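Peroxiredoxin (Mycobacterium tuberculosis, PDB 5EPF) reduces hydrogen peroxide and organic hydroperoxides to water and alcohols as a thiol-specific peroxidase, protecting the cell against oxidative stress. Local coordinates at residues Val122-Thr126 and Val138-Glu142. Sequence-based numbering, arbitrary orientation.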
ATOM      1  N   VAL A 122       4.230  -7.971  -7.933  1.00 10.99           N
ATOM      2  CA  VAL A 122       5.177  -7.476  -6.926  1.00 10.48           C
ATOM      3  C   VAL A 122       5.291  -8.463  -5.773  1.00 10.38           C
ATOM      4  O   VAL A 122       4.422  -9.312  -5.547  1.00 11.54           O
ATOM      5  CB  VAL A 122       4.760  -6.093  -6.403  1.00 10.67           C
ATOM      6  CG1 VAL A 122       4.819  -5.060  -7.517  1.00 11.83           C
ATOM      7  CG2 VAL A 122       3.380  -6.136  -5.733  1.00 11.42           C
ATOM      8  N   LYS A 123       6.371  -8.315  -5.008  1.00 11.07           N
ATOM      9  CA  LYS A 123       6.528  -9.041  -3.757  1.00 11.55           C
ATOM     10  C   LYS A 123       5.678  -8.350  -2.683  1.00 10.44           C
ATOM     11  O   LYS A 123       5.761  -7.135  -2.510  1.00 11.97           O
ATOM     12  CB  LYS A 123       8.011  -9.013  -3.370  1.00 15.42           C
ATOM     13  CG  LYS A 123       8.388  -9.763  -2.119  1.00 18.92           C
ATOM     14  CD  LYS A 123       9.907  -9.768  -1.919  1.00 22.86           C
ATOM     15  CE  LYS A 123      10.294 -10.616  -0.734  1.00 25.41           C
ATOM     16  NZ  LYS A 123      11.778 -10.734  -0.623  1.00 27.42           N
ATOM     17  N   ARG A 124       4.851  -9.122  -1.975  1.00  9.66           N
ATOM     18  CA  ARG A 124       3.905  -8.580  -0.994  1.00 10.38           C
ATOM     19  C   ARG A 124       4.637  -7.917   0.173  1.00  9.37           C
ATOM     20  O   ARG A 124       5.315  -8.595   0.946  1.00 10.14           O
ATOM     21  CB  ARG A 124       2.998  -9.694  -0.464  1.00 10.95           C
ATOM     22  CG  ARG A 124       1.891  -9.181   0.443  1.00 12.38           C
ATOM     23  CD  ARG A 124       0.995 -10.266   1.075  1.00 15.03           C
ATOM     24  NE  ARG A 124       0.504 -11.270   0.124  1.00 18.53           N
ATOM     25  CZ  ARG A 124      -0.619 -11.182  -0.591  1.00 20.26           C
ATOM     26  NH1 ARG A 124      -1.416 -10.123  -0.485  1.00 20.39           N
ATOM     27  NH2 ARG A 124      -0.961 -12.167  -1.421  1.00 20.87           N
ATOM     28  N   THR A 125       4.503  -6.602   0.320  1.00  7.64           N
ATOM     29  CA  THR A 125       5.303  -5.835   1.268  1.00  6.88           C
ATOM     30  C   THR A 125       4.529  -4.583   1.632  1.00  7.05           C
ATOM     31  O   THR A 125       3.955  -3.943   0.748  1.00  7.01           O
ATOM     32  CB  THR A 125       6.640  -5.403   0.637  1.00  7.25           C
ATOM     33  OG1 THR A 125       7.201  -6.468  -0.144  1.00  9.23           O
ATOM     34  CG2 THR A 125       7.629  -4.986   1.686  1.00  8.03           C
ATOM     35  N   THR A 126       4.534  -4.223   2.916  1.00  6.37           N
ATOM     36  CA  THR A 126       3.855  -3.023   3.392  1.00  6.07           C
ATOM     37  C   THR A 126       4.842  -2.061   4.022  1.00  6.07           C
ATOM     38  O   THR A 126       5.685  -2.464   4.838  1.00  7.04           O
ATOM     39  CB  THR A 126       2.762  -3.402   4.386  1.00  6.63           C
ATOM     40  OG1 THR A 126       1.830  -4.268   3.722  1.00  7.28           O
ATOM     41  CG2 THR A 126       2.039  -2.186   4.942  1.00  8.15           C
ATOM     42  N   VAL A 138       8.244  -1.852   8.130  1.00  8.28           N
ATOM     43  CA  VAL A 138       8.111  -2.671   6.928  1.00  8.30           C
ATOM     44  C   VAL A 138       7.593  -4.041   7.345  1.00  9.13           C
ATOM     45  O   VAL A 138       8.150  -4.663   8.258  1.00 11.71           O
ATOM     46  CB  VAL A 138       9.442  -2.823   6.165  1.00  9.41           C
ATOM     47  CG1 VAL A 138       9.233  -3.641   4.888  1.00 10.25           C
ATOM     48  CG2 VAL A 138      10.052  -1.454   5.841  1.00 10.05           C
ATOM     49  N   ILE A 139       6.524  -4.501   6.691  1.00  7.66           N
ATOM     50  CA  ILE A 139       6.003  -5.854   6.870  1.00  7.54           C
ATOM     51  C   ILE A 139       6.249  -6.610   5.572  1.00  7.64           C
ATOM     52  O   ILE A 139       5.721  -6.234   4.520  1.00  7.63           O
ATOM     53  CB  ILE A 139       4.514  -5.872   7.269  1.00  8.45           C
ATOM     54  CG1 ILE A 139       4.224  -4.965   8.480  1.00  9.25           C
ATOM     55  CG2 ILE A 139       4.081  -7.329   7.539  1.00  9.19           C
ATOM     56  CD1 ILE A 139       3.788  -3.515   8.126  1.00 10.24           C
ATOM     57  N   SER A 140       7.060  -7.669   5.635  1.00  8.64           N
ATOM     58  CA  SER A 140       7.498  -8.347   4.422  1.00  9.80           C
ATOM     59  C   SER A 140       6.619  -9.554   4.067  1.00  9.43           C
ATOM     60  O   SER A 140       5.640  -9.877   4.747  1.00 10.13           O
ATOM     61  CB  SER A 140       8.978  -8.694   4.533  1.00 12.13           C
ATOM     62  OG  SER A 140       9.255  -9.292   5.780  1.00 14.26           O
ATOM     63  N   SER A 141       7.033 -10.272   3.015  1.00  9.27           N
ATOM     64  CA  SER A 141       6.141 -11.202   2.325  1.00 10.62           C
ATOM     65  C   SER A 141       5.873 -12.474   3.114  1.00 11.67           C
ATOM     66  O   SER A 141       4.908 -13.175   2.802  1.00 12.34           O
ATOM     67  CB  SER A 141       6.668 -11.524   0.923  1.00 12.93           C
ATOM     68  OG  SER A 141       7.861 -12.247   1.021  1.00 14.42           O
ATOM     69  N   GLU A 142       6.667 -12.782   4.135  1.00 10.44           N
ATOM     70  CA  GLU A 142       6.462 -14.022   4.872  1.00 10.94           C
ATOM     71  C   GLU A 142       5.428 -13.885   5.982  1.00 10.24           C
ATOM     72  O   GLU A 142       5.060 -14.892   6.589  1.00 12.18           O
ATOM     73  CB  GLU A 142       7.791 -14.541   5.431  1.00 12.29           C
ATOM     74  CG  GLU A 142       8.284 -13.824   6.663  1.00 13.10           C
ATOM     75  CD  GLU A 142       9.092 -12.571   6.391  1.00 14.78           C
ATOM     76  OE1 GLU A 142       8.943 -11.942   5.322  1.00 13.67           O
ATOM     77  OE2 GLU A 142       9.912 -12.219   7.267  1.00 17.19           O
TER
HETATM   78  O   HOH W   1       3.202 -13.269   0.587  1.00 27.40           O
HETATM   79  O   HOH W   2       8.590  -8.524   1.268  1.00 13.03           O
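The carbonyl oxygen Ile139 O is approached by two groups of the facing strand: Thr126 N donates a nearly straight hydrogen bond to it over 2.8 Å, and the CA-H of Thr125 adds a weaker contact, with Thr125 CA 3.3 Å from Ile139 O. The reciprocal bond runs from Ile139 N to Thr126 O at 2.9 Å, and Val138 CA, through its hydrogen, also approaches Thr126 O (3.2 Å). Thr126 and Ile139 thus form an antiparallel hydrogen-bonded pair of the hairpin made by strands 125-129 and 135-139, the latter the outermost strand on this side of the central thioredoxin-fold sheet. Their side chains project together from one face of the sheet, where Thr126 CG2 and Ile139 CD1 meet at 3.9 Å; His148 of helix 145-158 touches Ile139 there and is hydrogen-bonded through its ND1 to Thr126 OG1. Thr125 and Val138 instead meet through methyls, CG2 against CG1. In Thr125 a chi1 of -41° sets CG2 anti to the backbone N and turns OG1 back to Lys123 O, which it reaches at 2.8 Å from above the carbonyl plane; the same hydroxyl accepts from a water that is weakly bonded by Ser141 N. Past the strand ends, the extended Lys123 chain runs alongside Ser141, with Lys123 CE 3.4 Å from Ser141 OG. A second water receives a weak bond from Arg124 NE, in the guanidinium plane, and donates to Ser141 O. Arg124 NH1 forms a salt bridge with Glu55 OE1, and the Arg124 side chain touches Cys52, the peroxidatic cysteine that probably passes through a sulfenic acid.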